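Local coordinates for putative platelet activating factor (Streptococcus pneumoniae, PDB 2HSJ), which is of unknown function but belongs to the GDSL-like lipase/acylhydrolase family and so probably hydrolyses ester bonds, at residues Y24-N28 and N62-R66; S43-P49 and H196-Y202; G67-L73 and L91-D97; K128-I132 and W156-Y160. All coordinates share one frame; numbering follows the deposited sequence.

Contact 1 of 4, residues Y24-N28 and N62-R66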
loop_
_atom_site.group_PDB
_atom_site.type_symbol
_atom_site.label_atom_id
_atom_site.label_comp_id
_atom_site.label_asym_id
_atom_site.label_seq_id
_atom_site.Cartn_x
_atom_site.Cartn_y
_atom_site.Cartn_z
ATOM N N TYR D 24 12.374 5.402 -15.587
ATOM C CA TYR D 24 11.003 4.942 -15.478
ATOM C C TYR D 24 10.827 3.507 -15.969
ATOM O O TYR D 24 10.103 2.730 -15.356
ATOM C CB TYR D 24 10.130 5.850 -16.309
ATOM C CG TYR D 24 9.863 7.222 -15.707
ATOM C CD1 TYR D 24 10.202 7.529 -14.369
ATOM C CD2 TYR D 24 9.249 8.215 -16.467
ATOM C CE1 TYR D 24 9.913 8.808 -13.816
ATOM C CE2 TYR D 24 8.972 9.470 -15.937
ATOM C CZ TYR D 24 9.282 9.764 -14.619
ATOM O OH TYR D 24 8.991 11.020 -14.097
ATOM N N ARG D 25 11.497 3.142 -17.053
ATOM C CA ARG D 25 11.330 1.785 -17.561
ATOM C C ARG D 25 11.766 0.755 -16.528
ATOM O O ARG D 25 11.123 -0.293 -16.369
ATOM C CB ARG D 25 12.038 1.596 -18.909
ATOM C CG ARG D 25 11.271 2.244 -20.025
ATOM C CD ARG D 25 11.980 2.038 -21.362
ATOM N NE ARG D 25 11.151 2.640 -22.411
ATOM C CZ ARG D 25 11.494 3.678 -23.165
ATOM N NH1 ARG D 25 12.704 4.228 -23.055
ATOM N NH2 ARG D 25 10.631 4.138 -24.065
ATOM N N HIS D 26 12.838 1.053 -15.802
ATOM C CA HIS D 26 13.294 0.108 -14.792
ATOM C C HIS D 26 12.381 0.145 -13.554
ATOM O O HIS D 26 12.023 -0.898 -13.006
ATOM C CB HIS D 26 14.737 0.390 -14.391
ATOM C CG HIS D 26 15.390 -0.737 -13.632
ATOM N ND1 HIS D 26 16.758 -0.838 -13.529
ATOM C CD2 HIS D 26 14.890 -1.832 -12.993
ATOM C CE1 HIS D 26 17.081 -1.894 -12.798
ATOM N NE2 HIS D 26 15.965 -2.519 -12.461
ATOM N N LEU D 27 11.960 1.347 -13.128
ATOM C CA LEU D 27 11.047 1.402 -11.997
ATOM C C LEU D 27 9.732 0.704 -12.277
ATOM O O LEU D 27 9.104 0.128 -11.361
ATOM C CB LEU D 27 10.754 2.853 -11.611
ATOM C CG LEU D 27 11.829 3.549 -10.807
ATOM C CD1 LEU D 27 11.398 5.027 -10.658
ATOM C CD2 LEU D 27 12.034 2.894 -9.445
ATOM N N ASN D 28 9.259 0.757 -13.526
ATOM C CA ASN D 28 8.007 0.090 -13.875
ATOM C C ASN D 28 8.048 -1.402 -13.523
ATOM O O ASN D 28 6.994 -2.012 -13.257
ATOM C CB ASN D 28 7.746 0.227 -15.368
ATOM C CG ASN D 28 7.372 1.628 -15.775
ATOM O OD1 ASN D 28 7.123 2.492 -14.939
ATOM N ND2 ASN D 28 7.300 1.854 -17.078
ATOM N N ASN D 62 4.302 9.541 -10.238
ATOM C CA ASN D 62 4.727 10.549 -11.197
ATOM C C ASN D 62 5.403 9.876 -12.376
ATOM O O ASN D 62 6.432 9.196 -12.228
ATOM C CB ASN D 62 5.725 11.481 -10.521
ATOM C CG ASN D 62 5.830 12.803 -11.238
ATOM O OD1 ASN D 62 5.965 12.842 -12.453
ATOM N ND2 ASN D 62 5.732 13.911 -10.488
ATOM N N ARG D 63 4.845 10.109 -13.561
ATOM C CA ARG D 63 5.529 9.713 -14.784
ATOM C C ARG D 63 5.599 10.927 -15.731
ATOM O O ARG D 63 5.421 10.799 -16.937
ATOM C CB ARG D 63 4.823 8.500 -15.444
ATOM C CG ARG D 63 5.108 7.146 -14.729
ATOM C CD ARG D 63 6.563 6.759 -14.927
ATOM N NE ARG D 63 6.957 5.465 -14.354
ATOM C CZ ARG D 63 7.357 5.324 -13.084
ATOM N NH1 ARG D 63 7.377 6.372 -12.248
ATOM N NH2 ARG D 63 7.733 4.109 -12.631
ATOM N N GLY D 64 5.945 12.083 -15.171
ATOM C CA GLY D 64 6.149 13.278 -16.009
ATOM C C GLY D 64 7.605 13.439 -16.421
ATOM O O GLY D 64 8.525 12.936 -15.753
ATOM N N ILE D 65 7.820 14.153 -17.524
ATOM C CA ILE D 65 9.170 14.433 -18.015
ATOM C C ILE D 65 9.247 15.852 -18.557
ATOM O O ILE D 65 8.447 16.252 -19.427
ATOM C CB ILE D 65 9.614 13.446 -19.125
ATOM C CG1 ILE D 65 9.538 12.011 -18.614
ATOM C CG2 ILE D 65 11.025 13.809 -19.639
ATOM C CD1 ILE D 65 10.168 10.947 -19.500
ATOM N N ARG D 66 10.222 16.609 -18.061
ATOM C CA ARG D 66 10.418 17.984 -18.514
ATOM C C ARG D 66 10.544 18.060 -20.027
ATOM O O ARG D 66 11.096 17.170 -20.676
ATOM C CB ARG D 66 11.676 18.566 -17.879
ATOM C CG ARG D 66 12.971 17.874 -18.418
ATOM C CD ARG D 66 14.153 18.040 -17.546
ATOM N NE ARG D 66 14.019 17.279 -16.316
ATOM C CZ ARG D 66 15.006 17.160 -15.447
ATOM N NH1 ARG D 66 16.185 17.720 -15.722
ATOM N NH2 ARG D 66 14.828 16.484 -14.329
#

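Contact 2 of 4, residues S43-P49 and H196-Y202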
loop_
_atom_site.group_PDB
_atom_site.type_symbol
_atom_site.label_atom_id
_atom_site.label_comp_id
_atom_site.label_asym_id
_atom_site.label_seq_id
_atom_site.Cartn_x
_atom_site.Cartn_y
_atom_site.Cartn_z
ATOM N N SER D 43 6.789 19.078 -18.009
ATOM C CA SER D 43 7.492 19.591 -16.819
ATOM C C SER D 43 6.544 19.829 -15.646
ATOM O O SER D 43 6.915 19.650 -14.508
ATOM C CB SER D 43 8.176 20.933 -17.133
ATOM O OG SER D 43 8.942 20.837 -18.306
ATOM N N ILE D 44 5.358 20.354 -15.924
ATOM C CA ILE D 44 4.422 20.667 -14.851
ATOM C C ILE D 44 4.102 19.404 -14.047
ATOM O O ILE D 44 3.929 19.458 -12.837
ATOM C CB ILE D 44 3.132 21.322 -15.398
ATOM C CG1 ILE D 44 3.465 22.504 -16.298
ATOM C CG2 ILE D 44 2.160 21.691 -14.258
ATOM C CD1 ILE D 44 4.120 23.587 -15.613
ATOM N N VAL D 45 3.998 18.267 -14.729
ATOM C CA VAL D 45 3.841 16.980 -14.030
ATOM C C VAL D 45 5.129 16.566 -13.320
ATOM O O VAL D 45 5.087 16.216 -12.140
ATOM C CB VAL D 45 3.393 15.874 -15.012
ATOM C CG1 VAL D 45 3.215 14.552 -14.255
ATOM C CG2 VAL D 45 2.084 16.307 -15.720
ATOM N N GLU D 46 6.263 16.567 -14.029
ATOM C CA GLU D 46 7.502 16.108 -13.389
ATOM C C GLU D 46 7.781 16.809 -12.062
ATOM O O GLU D 46 8.232 16.182 -11.067
ATOM C CB GLU D 46 8.736 16.278 -14.303
ATOM C CG GLU D 46 9.924 15.579 -13.674
ATOM C CD GLU D 46 11.247 15.801 -14.353
ATOM O OE1 GLU D 46 11.306 16.101 -15.577
ATOM O OE2 GLU D 46 12.275 15.668 -13.624
ATOM N N TYR D 47 7.503 18.114 -12.043
ATOM C CA TYR D 47 7.843 18.944 -10.879
ATOM C C TYR D 47 6.716 19.060 -9.854
ATOM O O TYR D 47 6.861 19.755 -8.809
ATOM C CB TYR D 47 8.258 20.365 -11.305
ATOM C CG TYR D 47 9.298 20.458 -12.398
ATOM C CD1 TYR D 47 10.295 19.490 -12.538
ATOM C CD2 TYR D 47 9.309 21.564 -13.257
ATOM C CE1 TYR D 47 11.290 19.609 -13.570
ATOM C CE2 TYR D 47 10.265 21.682 -14.257
ATOM C CZ TYR D 47 11.238 20.705 -14.405
ATOM O OH TYR D 47 12.167 20.866 -15.424
ATOM N N TYR D 48 5.617 18.363 -10.092
ATOM C CA TYR D 48 4.439 18.449 -9.235
ATOM C C TYR D 48 4.697 17.738 -7.916
ATOM O O TYR D 48 5.004 16.524 -7.913
ATOM C CB TYR D 48 3.308 17.738 -9.964
ATOM C CG TYR D 48 1.875 18.104 -9.543
ATOM C CD1 TYR D 48 0.891 18.243 -10.514
ATOM C CD2 TYR D 48 1.515 18.324 -8.206
ATOM C CE1 TYR D 48 -0.409 18.543 -10.193
ATOM C CE2 TYR D 48 0.162 18.627 -7.840
ATOM C CZ TYR D 48 -0.778 18.779 -8.874
ATOM O OH TYR D 48 -2.102 19.078 -8.567
ATOM N N PRO D 49 4.562 18.458 -6.782
ATOM C CA PRO D 49 4.711 17.795 -5.465
ATOM C C PRO D 49 3.463 17.059 -5.103
ATOM O O PRO D 49 2.679 17.453 -4.245
ATOM C CB PRO D 49 4.976 18.954 -4.488
ATOM C CG PRO D 49 4.302 20.144 -5.139
ATOM C CD PRO D 49 4.327 19.916 -6.659
ATOM N N HIS D 196 5.771 27.828 -15.676
ATOM C CA HIS D 196 5.782 26.859 -14.586
ATOM C C HIS D 196 5.059 27.359 -13.343
ATOM O O HIS D 196 4.921 28.586 -13.122
ATOM C CB HIS D 196 7.229 26.529 -14.226
ATOM C CG HIS D 196 7.954 25.841 -15.334
ATOM N ND1 HIS D 196 8.731 26.525 -16.246
ATOM C CD2 HIS D 196 7.967 24.540 -15.713
ATOM C CE1 HIS D 196 9.205 25.669 -17.133
ATOM N NE2 HIS D 196 8.765 24.460 -16.830
ATOM N N LEU D 197 4.599 26.413 -12.538
ATOM C CA LEU D 197 3.789 26.761 -11.390
ATOM C C LEU D 197 4.617 26.955 -10.139
ATOM O O LEU D 197 5.587 26.210 -9.902
ATOM C CB LEU D 197 2.747 25.674 -11.139
ATOM C CG LEU D 197 1.719 25.453 -12.247
ATOM C CD1 LEU D 197 0.666 24.467 -11.766
ATOM C CD2 LEU D 197 1.004 26.754 -12.715
ATOM N N SER D 198 4.230 27.945 -9.337
ATOM C CA SER D 198 4.741 28.067 -7.961
ATOM C C SER D 198 4.032 27.050 -7.062
ATOM O O SER D 198 3.067 26.398 -7.469
ATOM C CB SER D 198 4.420 29.471 -7.450
ATOM O OG SER D 198 2.999 29.588 -7.346
ATOM N N ILE D 199 4.459 26.942 -5.808
ATOM C CA ILE D 199 3.740 26.087 -4.882
ATOM C C ILE D 199 2.264 26.524 -4.691
ATOM O O ILE D 199 1.364 25.666 -4.638
ATOM C CB ILE D 199 4.531 25.915 -3.554
ATOM C CG1 ILE D 199 5.800 25.073 -3.788
ATOM C CG2 ILE D 199 3.641 25.307 -2.478
ATOM C CD1 ILE D 199 5.517 23.697 -4.416
ATOM N N ALA D 200 2.020 27.839 -4.613
ATOM C CA ALA D 200 0.615 28.317 -4.544
ATOM C C ALA D 200 -0.163 27.870 -5.782
ATOM O O ALA D 200 -1.325 27.476 -5.674
ATOM C CB ALA D 200 0.554 29.835 -4.425
ATOM N N GLY D 201 0.482 27.923 -6.948
ATOM C CA GLY D 201 -0.128 27.435 -8.194
ATOM C C GLY D 201 -0.465 25.956 -8.128
ATOM O O GLY D 201 -1.579 25.540 -8.454
ATOM N N TYR D 202 0.498 25.148 -7.684
ATOM C CA TYR D 202 0.220 23.714 -7.520
ATOM C C TYR D 202 -0.865 23.441 -6.477
ATOM O O TYR D 202 -1.664 22.501 -6.605
ATOM C CB TYR D 202 1.503 22.959 -7.160
ATOM C CG TYR D 202 2.393 22.632 -8.339
ATOM C CD1 TYR D 202 1.970 21.703 -9.303
ATOM C CD2 TYR D 202 3.685 23.154 -8.436
ATOM C CE1 TYR D 202 2.772 21.359 -10.379
ATOM C CE2 TYR D 202 4.516 22.811 -9.517
ATOM C CZ TYR D 202 4.050 21.894 -10.467
ATOM O OH TYR D 202 4.845 21.550 -11.525
#

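Contact 3 of 4, residues G67-L73 and L91-D97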
loop_
_atom_site.group_PDB
_atom_site.type_symbol
_atom_site.label_atom_id
_atom_site.label_comp_id
_atom_site.label_asym_id
_atom_site.label_seq_id
_atom_site.Cartn_x
_atom_site.Cartn_y
_atom_site.Cartn_z
ATOM N N GLY D 67 9.976 19.125 -20.578
ATOM C CA GLY D 67 10.085 19.410 -21.990
ATOM C C GLY D 67 9.268 18.499 -22.899
ATOM O O GLY D 67 9.404 18.579 -24.133
ATOM N N TYR D 68 8.399 17.653 -22.331
ATOM C CA TYR D 68 7.741 16.631 -23.167
ATOM C C TYR D 68 6.693 17.273 -24.063
ATOM O O TYR D 68 6.111 18.297 -23.721
ATOM C CB TYR D 68 7.033 15.610 -22.297
ATOM C CG TYR D 68 7.445 14.162 -22.502
ATOM C CD1 TYR D 68 8.751 13.810 -22.889
ATOM C CD2 TYR D 68 6.532 13.127 -22.223
ATOM C CE1 TYR D 68 9.117 12.444 -23.005
ATOM C CE2 TYR D 68 6.895 11.797 -22.322
ATOM C CZ TYR D 68 8.165 11.469 -22.694
ATOM O OH TYR D 68 8.510 10.157 -22.795
ATOM N N GLN D 69 6.498 16.643 -25.201
ATOM C CA GLN D 69 5.498 17.027 -26.187
ATOM C C GLN D 69 4.717 15.777 -26.503
ATOM O O GLN D 69 5.180 14.673 -26.250
ATOM C CB GLN D 69 6.149 17.508 -27.473
ATOM C CG GLN D 69 6.974 18.759 -27.317
ATOM C CD GLN D 69 7.778 19.049 -28.573
ATOM O OE1 GLN D 69 8.994 19.167 -28.524
ATOM N NE2 GLN D 69 7.100 19.152 -29.699
ATOM N N THR D 70 3.554 15.946 -27.127
ATOM C CA THR D 70 2.670 14.804 -27.410
ATOM C C THR D 70 3.357 13.723 -28.247
ATOM O O THR D 70 3.178 12.541 -28.020
ATOM C CB THR D 70 1.331 15.232 -28.104
ATOM O OG1 THR D 70 1.608 15.782 -29.404
ATOM C CG2 THR D 70 0.528 16.250 -27.216
ATOM N N GLY D 71 4.151 14.125 -29.234
ATOM C CA GLY D 71 4.842 13.133 -30.065
ATOM C C GLY D 71 5.861 12.287 -29.312
ATOM O O GLY D 71 5.985 11.083 -29.569
ATOM N N LEU D 72 6.582 12.918 -28.376
ATOM C CA LEU D 72 7.596 12.207 -27.601
ATOM C C LEU D 72 6.917 11.211 -26.667
ATOM O O LEU D 72 7.391 10.074 -26.478
ATOM C CB LEU D 72 8.424 13.195 -26.769
ATOM C CG LEU D 72 9.185 14.281 -27.526
ATOM C CD1 LEU D 72 9.779 15.297 -26.522
ATOM C CD2 LEU D 72 10.281 13.669 -28.393
ATOM N N LEU D 73 5.787 11.632 -26.109
ATOM C CA LEU D 73 5.037 10.761 -25.201
ATOM C C LEU D 73 4.496 9.549 -25.932
ATOM O O LEU D 73 4.609 8.423 -25.452
ATOM C CB LEU D 73 3.902 11.524 -24.495
ATOM C CG LEU D 73 2.882 10.713 -23.697
ATOM C CD1 LEU D 73 3.638 9.973 -22.593
ATOM C CD2 LEU D 73 1.815 11.638 -23.107
ATOM N N LEU D 91 -3.481 13.176 -17.579
ATOM C CA LEU D 91 -2.598 13.555 -18.654
ATOM C C LEU D 91 -2.601 15.081 -18.810
ATOM O O LEU D 91 -3.633 15.693 -19.102
ATOM C CB LEU D 91 -3.072 12.880 -19.936
ATOM C CG LEU D 91 -2.245 13.159 -21.161
ATOM C CD1 LEU D 91 -0.778 12.826 -20.920
ATOM C CD2 LEU D 91 -2.844 12.341 -22.327
ATOM N N LEU D 92 -1.414 15.678 -18.654
ATOM C CA LEU D 92 -1.238 17.116 -18.816
ATOM C C LEU D 92 -0.094 17.297 -19.794
ATOM O O LEU D 92 1.091 17.110 -19.462
ATOM C CB LEU D 92 -0.912 17.850 -17.490
ATOM C CG LEU D 92 -0.672 19.359 -17.649
ATOM C CD1 LEU D 92 -1.869 20.080 -18.346
ATOM C CD2 LEU D 92 -0.422 19.934 -16.279
ATOM N N ILE D 93 -0.437 17.681 -21.016
ATOM C CA ILE D 93 0.567 17.806 -22.053
ATOM C C ILE D 93 0.032 18.679 -23.158
ATOM O O ILE D 93 -1.190 18.766 -23.347
ATOM C CB ILE D 93 1.005 16.394 -22.578
ATOM C CG1 ILE D 93 2.344 16.486 -23.345
ATOM C CG2 ILE D 93 -0.140 15.711 -23.356
ATOM C CD1 ILE D 93 3.050 15.179 -23.450
ATOM N N GLY D 94 0.962 19.337 -23.861
ATOM C CA GLY D 94 0.616 20.133 -25.021
ATOM C C GLY D 94 1.224 21.512 -24.991
ATOM O O GLY D 94 1.413 22.088 -26.062
ATOM N N THR D 95 1.546 22.057 -23.811
ATOM C CA THR D 95 2.085 23.431 -23.779
ATOM C C THR D 95 3.380 23.529 -24.572
ATOM O O THR D 95 3.672 24.577 -25.136
ATOM C CB THR D 95 2.214 24.027 -22.355
ATOM O OG1 THR D 95 2.319 25.467 -22.443
ATOM C CG2 THR D 95 3.416 23.459 -21.591
ATOM N N ASN D 96 4.135 22.432 -24.617
ATOM C CA ASN D 96 5.400 22.439 -25.337
ATOM C C ASN D 96 5.201 22.210 -26.819
ATOM O O ASN D 96 5.995 22.713 -27.632
ATOM C CB ASN D 96 6.405 21.481 -24.708
ATOM C CG ASN D 96 6.742 21.883 -23.287
ATOM O OD1 ASN D 96 6.783 23.070 -22.961
ATOM N ND2 ASN D 96 6.910 20.900 -22.413
ATOM N N ASP D 97 4.116 21.533 -27.187
ATOM C CA ASP D 97 3.727 21.468 -28.599
ATOM C C ASP D 97 3.404 22.885 -29.088
ATOM O O ASP D 97 3.863 23.299 -30.141
ATOM C CB ASP D 97 2.499 20.569 -28.773
ATOM C CG ASP D 97 2.781 19.115 -28.465
ATOM O OD1 ASP D 97 2.797 18.298 -29.430
ATOM O OD2 ASP D 97 2.965 18.790 -27.263
HETATM O O HOH W 1 3.777 19.812 -23.303
HETATM O O HOH W 2 4.670 16.654 -30.612
#

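Contact 4 of 4, residues K128-I132 and W156-Y160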
loop_
_atom_site.group_PDB
_atom_site.type_symbol
_atom_site.label_atom_id
_atom_site.label_comp_id
_atom_site.label_asym_id
_atom_site.label_seq_id
_atom_site.Cartn_x
_atom_site.Cartn_y
_atom_site.Cartn_z
ATOM N N LYS D 128 -8.067 11.135 -17.549
ATOM C CA LYS D 128 -8.493 12.509 -17.271
ATOM C C LYS D 128 -7.567 13.407 -18.071
ATOM O O LYS D 128 -6.373 13.516 -17.771
ATOM C CB LYS D 128 -8.406 12.782 -15.763
ATOM C CG LYS D 128 -9.158 11.752 -14.915
ATOM C CD LYS D 128 -10.659 11.785 -15.269
ATOM C CE LYS D 128 -11.460 10.747 -14.500
ATOM N NZ LYS D 128 -12.905 10.728 -14.948
ATOM N N LEU D 129 -8.117 14.013 -19.123
ATOM C CA LEU D 129 -7.300 14.832 -20.023
ATOM C C LEU D 129 -7.426 16.294 -19.578
ATOM O O LEU D 129 -8.484 16.931 -19.751
ATOM C CB LEU D 129 -7.781 14.665 -21.474
ATOM C CG LEU D 129 -7.105 15.493 -22.579
ATOM C CD1 LEU D 129 -5.581 15.179 -22.684
ATOM C CD2 LEU D 129 -7.834 15.238 -23.913
ATOM N N LEU D 130 -6.348 16.806 -18.993
ATOM C CA LEU D 130 -6.413 18.136 -18.416
ATOM C C LEU D 130 -6.363 19.189 -19.503
ATOM O O LEU D 130 -5.636 19.056 -20.488
ATOM C CB LEU D 130 -5.251 18.369 -17.430
ATOM C CG LEU D 130 -5.559 17.915 -16.004
ATOM C CD1 LEU D 130 -5.877 16.409 -15.873
ATOM C CD2 LEU D 130 -4.353 18.317 -15.149
ATOM N N SER D 131 -7.076 20.285 -19.281
ATOM C CA SER D 131 -6.833 21.466 -20.090
ATOM C C SER D 131 -5.361 21.871 -19.967
ATOM O O SER D 131 -4.807 21.863 -18.867
ATOM C CB SER D 131 -7.721 22.596 -19.573
ATOM O OG SER D 131 -7.403 22.881 -18.232
ATOM N N ILE D 132 -4.740 22.272 -21.075
ATOM C CA ILE D 132 -3.452 22.960 -21.002
ATOM C C ILE D 132 -3.610 24.210 -20.128
ATOM O O ILE D 132 -4.586 24.950 -20.232
ATOM C CB ILE D 132 -2.971 23.338 -22.419
ATOM C CG1 ILE D 132 -2.824 22.075 -23.283
ATOM C CG2 ILE D 132 -1.704 24.198 -22.366
ATOM C CD1 ILE D 132 -2.649 22.350 -24.789
ATOM N N TRP D 156 -6.657 25.238 -28.271
ATOM C CA TRP D 156 -6.274 23.845 -28.114
ATOM C C TRP D 156 -7.190 23.146 -27.134
ATOM O O TRP D 156 -7.576 22.003 -27.368
ATOM C CB TRP D 156 -4.817 23.718 -27.692
ATOM C CG TRP D 156 -3.901 23.935 -28.870
ATOM C CD1 TRP D 156 -3.987 24.940 -29.825
ATOM C CD2 TRP D 156 -2.765 23.137 -29.230
ATOM N NE1 TRP D 156 -2.965 24.798 -30.746
ATOM C CE2 TRP D 156 -2.193 23.719 -30.398
ATOM C CE3 TRP D 156 -2.150 22.006 -28.666
ATOM C CZ2 TRP D 156 -1.060 23.182 -31.024
ATOM C CZ3 TRP D 156 -1.016 21.478 -29.277
ATOM C CH2 TRP D 156 -0.474 22.076 -30.445
ATOM N N ASN D 157 -7.562 23.840 -26.062
ATOM C CA ASN D 157 -8.412 23.240 -25.038
ATOM C C ASN D 157 -9.786 22.897 -25.570
ATOM O O ASN D 157 -10.384 21.896 -25.152
ATOM C CB ASN D 157 -8.470 24.115 -23.789
ATOM C CG ASN D 157 -7.165 24.060 -23.005
ATOM O OD1 ASN D 157 -6.396 23.106 -23.162
ATOM N ND2 ASN D 157 -6.933 25.053 -22.135
ATOM N N GLN D 158 -10.270 23.690 -26.525
ATOM C CA GLN D 158 -11.557 23.390 -27.168
ATOM C C GLN D 158 -11.438 22.087 -27.948
ATOM O O GLN D 158 -12.341 21.238 -27.897
ATOM C CB GLN D 158 -12.028 24.551 -28.067
ATOM C CG GLN D 158 -13.502 24.507 -28.438
ATOM C CD GLN D 158 -13.999 25.839 -28.997
ATOM O OE1 GLN D 158 -13.388 26.897 -28.758
ATOM N NE2 GLN D 158 -15.098 25.798 -29.747
ATOM N N ALA D 159 -10.313 21.925 -28.654
ATOM C CA ALA D 159 -10.022 20.680 -29.370
ATOM C C ALA D 159 -9.865 19.450 -28.442
ATOM O O ALA D 159 -10.364 18.374 -28.746
ATOM C CB ALA D 159 -8.814 20.853 -30.265
ATOM N N TYR D 160 -9.161 19.620 -27.327
ATOM C CA TYR D 160 -9.037 18.538 -26.352
ATOM C C TYR D 160 -10.416 18.118 -25.845
ATOM O O TYR D 160 -10.683 16.926 -25.673
ATOM C CB TYR D 160 -8.213 19.012 -25.144
ATOM C CG TYR D 160 -6.686 18.989 -25.315
ATOM C CD1 TYR D 160 -6.079 19.163 -26.571
ATOM C CD2 TYR D 160 -5.859 18.813 -24.206
ATOM C CE1 TYR D 160 -4.674 19.163 -26.711
ATOM C CE2 TYR D 160 -4.469 18.799 -24.334
ATOM C CZ TYR D 160 -3.884 18.976 -25.589
ATOM O OH TYR D 160 -2.519 18.956 -25.710
#

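Contact 1 of 4, residues Y24-N28 and N62-R66
Arg-63 holds the side-chain oxygen of Asn-28 with two nitrogens at once. Its NE lies 3.0 Å and its NH2 2.9 Å from Asn-28 OD1. The guanidinium presents its NE side, and the amide lies nearly in the same plane, 16° away. NH2 also forms a salt bridge with Glu-52 of the second subunit. NH1 turns back to the carbonyl oxygen of Asn-62. Three groups thus fix the rotation of the guanidinium. Tyr-24 supplies the other polar link, its OH donating to Gly-64 O at 2.6 Å, near the plane of the ring. These bonds join helix 3-30 to strand 60-64, an outermost strand of the parallel sheet within this chain. Just there Asn-62 OD1 accepts from Gly-64 N at 2.8 Å, an Asx turn. The Arg-63 chain bends at chi2 (-68°) and comes over one face of the Tyr-24 ring. Arg-63 CD sits 3.5 Å from the centroid of the Tyr-24 ring in a CH-pi contact. The guanidinium lies flat beyond it, 8° from parallel, with Arg-63 CZ 4.4 Å from the Tyr-24 centroid in an off-centre cation-pi contact. Farther out, Leu-27 CB touches Arg-63 NH2, and Ile-65 CG1 packs 3.7 Å from Tyr-24 CE2.

Contact 2 of 4, residues S43-P49 and H196-Y202
Tyr-202 pushes its ring between Pro-49 and Leu-197, a residue of its own segment. Its CG lies anti to the carbonyl carbon (chi1 -81°), which sends the ring toward residues 44-49. Pro-49 CD lies over one face, 3.8 Å from the Tyr-202 centroid, a CH-pi contact. Leu-197 CB lies over the opposite face. Tyr-202 CD1 in turn stands above the centre of the Tyr-48 ring, and the two rings meet obliquely, planes at 45°. Ile-44 CG2 fills the next place, 3.9 Å from Tyr-202 CE1 and 4.0 Å from Leu-197 CD1. Pro-49 CG reaches Ile-199 CD1 at 3.8 Å, and Leu-27 of the second subunit packs on Pro-49 as well. The hydroxyl end of Tyr-202 meets a backbone oxygen: OH donates to Ile-44 O at 2.6 Å, with a C=O...O angle of 119°. This ties the ring to the helix 43-46. Toward the polar edge, His-196 turns the rim of its ring to Ser-43, with NE2 3.6 Å from Ser-43 CB. Ser-43 OG accepts from Gly-67 N. Ser-43 lies in a GDS motif and His-196 in a DGLH sequence, consistent with the catalytic serine and histidine of SGNH hydrolases. Around the contact, Ile-44 packs on Leu-92 of strand 88-92, while Tyr-48 leans on Leu-205 and bonds through its OH to Ser-206, both of helix 199-209.

Contact 3 of 4, residues G67-L73 and L91-D97
Gln-69, the residue just before helix 70-75, brings its CA within 5.4 Å of Asp-97 CA, in helix 95-99, shortly after strand 88-92. The Asp-97 carboxylate faces the start of helix 70-75. Thr-70 N donates to the syn lone pair of Asp-97 OD2 at 2.9 Å, and more weakly to OD1. Thr-70 OG1 donates to Asp-97 OD1 at 2.8 Å, also on the syn side but 34° out of the carboxylate plane. A chi1 of 65° swings OG1 to this place, and OG1 also bonds to Asn-110. A water joins Gly-71 N to Asp-97 OD1. The helix start would probably stabilise a negative charge here.

Residues 94-97 form the GxND block of SGNH hydrolases. Asn-96 and Gly-67 are placed much as the oxyanion-hole residues of that family, so they may serve in the same way. Asn-96 ND2 donates to Tyr-68 O at 3.0 Å, at an N-H...O angle of 157°, and Asn-96 OD1 accepts from Arg-148. A second water bridges Tyr-68 O to Gly-94 N and Asn-96 N.

The apolar part lies toward strand 88-92. Ile-93 CD1 presses against the Gln-69 carbonyl carbon at 3.5 Å. Leu-73 CD2 packs against Leu-91 CD1 at 3.6 Å and Ile-93 CD1 at 3.8 Å.

Contact 4 of 4, residues K128-I132 and W156-Y160
Ile-132 pushes its CD1 methyl into a hollow on helix 150-164, lined by Tyr-160 and Trp-156. Ile-132 CD1 lies 3.7 Å from Tyr-160 CZ and 3.9 Å from Trp-156 CB, and it also touches the indole at CE3. With CG1 anti to the carbonyl carbon (chi1 -59°), the Ile-132 chain reaches across the Tyr-160 side chain at about a right angle. Leu-129 fills the other end of the ring. Leu-129 CG sits 3.9 Å from Tyr-160 CD2, while Leu-129 CD2 rests on Tyr-160 O. Between the two bumps, Leu-130 O meets the edge of the Tyr-160 ring. The Tyr-160 hydroxyl bonds to Ile-93 O.

Beside this packing, the amide of Asn-157 bonds to both ends of one residue. Asn-157 OD1 accepts from Ile-132 N at 2.8 Å, in a bent bond of 135°. Asn-157 ND2 donates to Ile-132 O at 3.0 Å, almost straight at 172° and on a lone pair of the carbonyl. Together the bonds hold the amide in place and fix the chain where it leaves the strand. Ser-131 CB packs against the same amide.

Strand 126-130, helix 150-164 and strand 170-173 form a beta-alpha-beta crossover, since the two strands are parallel neighbours. Helix 104-121 lies alongside, with Leu-111 against Tyr-160 and Ala-107 against Trp-156. Helix 95-99 packs on Ile-132 through Ile-98.

How the contacts relate
From the N terminus, helix 3-30 comes first, and contact 1 closes its loop when strand 60-64 arrives. Contact 2 opens inside that loop, at residues 43-49, and closes last, at 196-202, so contacts 1 and 2 cross. Contacts 3 and 4 follow in series, and both fall within the span of contact 2. Contacts 1, 3 and 4 all reach the parallel sheet. Arg-66 and Glu-46 form a salt bridge between contacts 1 and 2. Ser-43 OG and Gly-67 N join contacts 2 and 3. Ile-93 O and Tyr-160 OH join contacts 3 and 4. Contacts 1 and 2 also touch the second subunit.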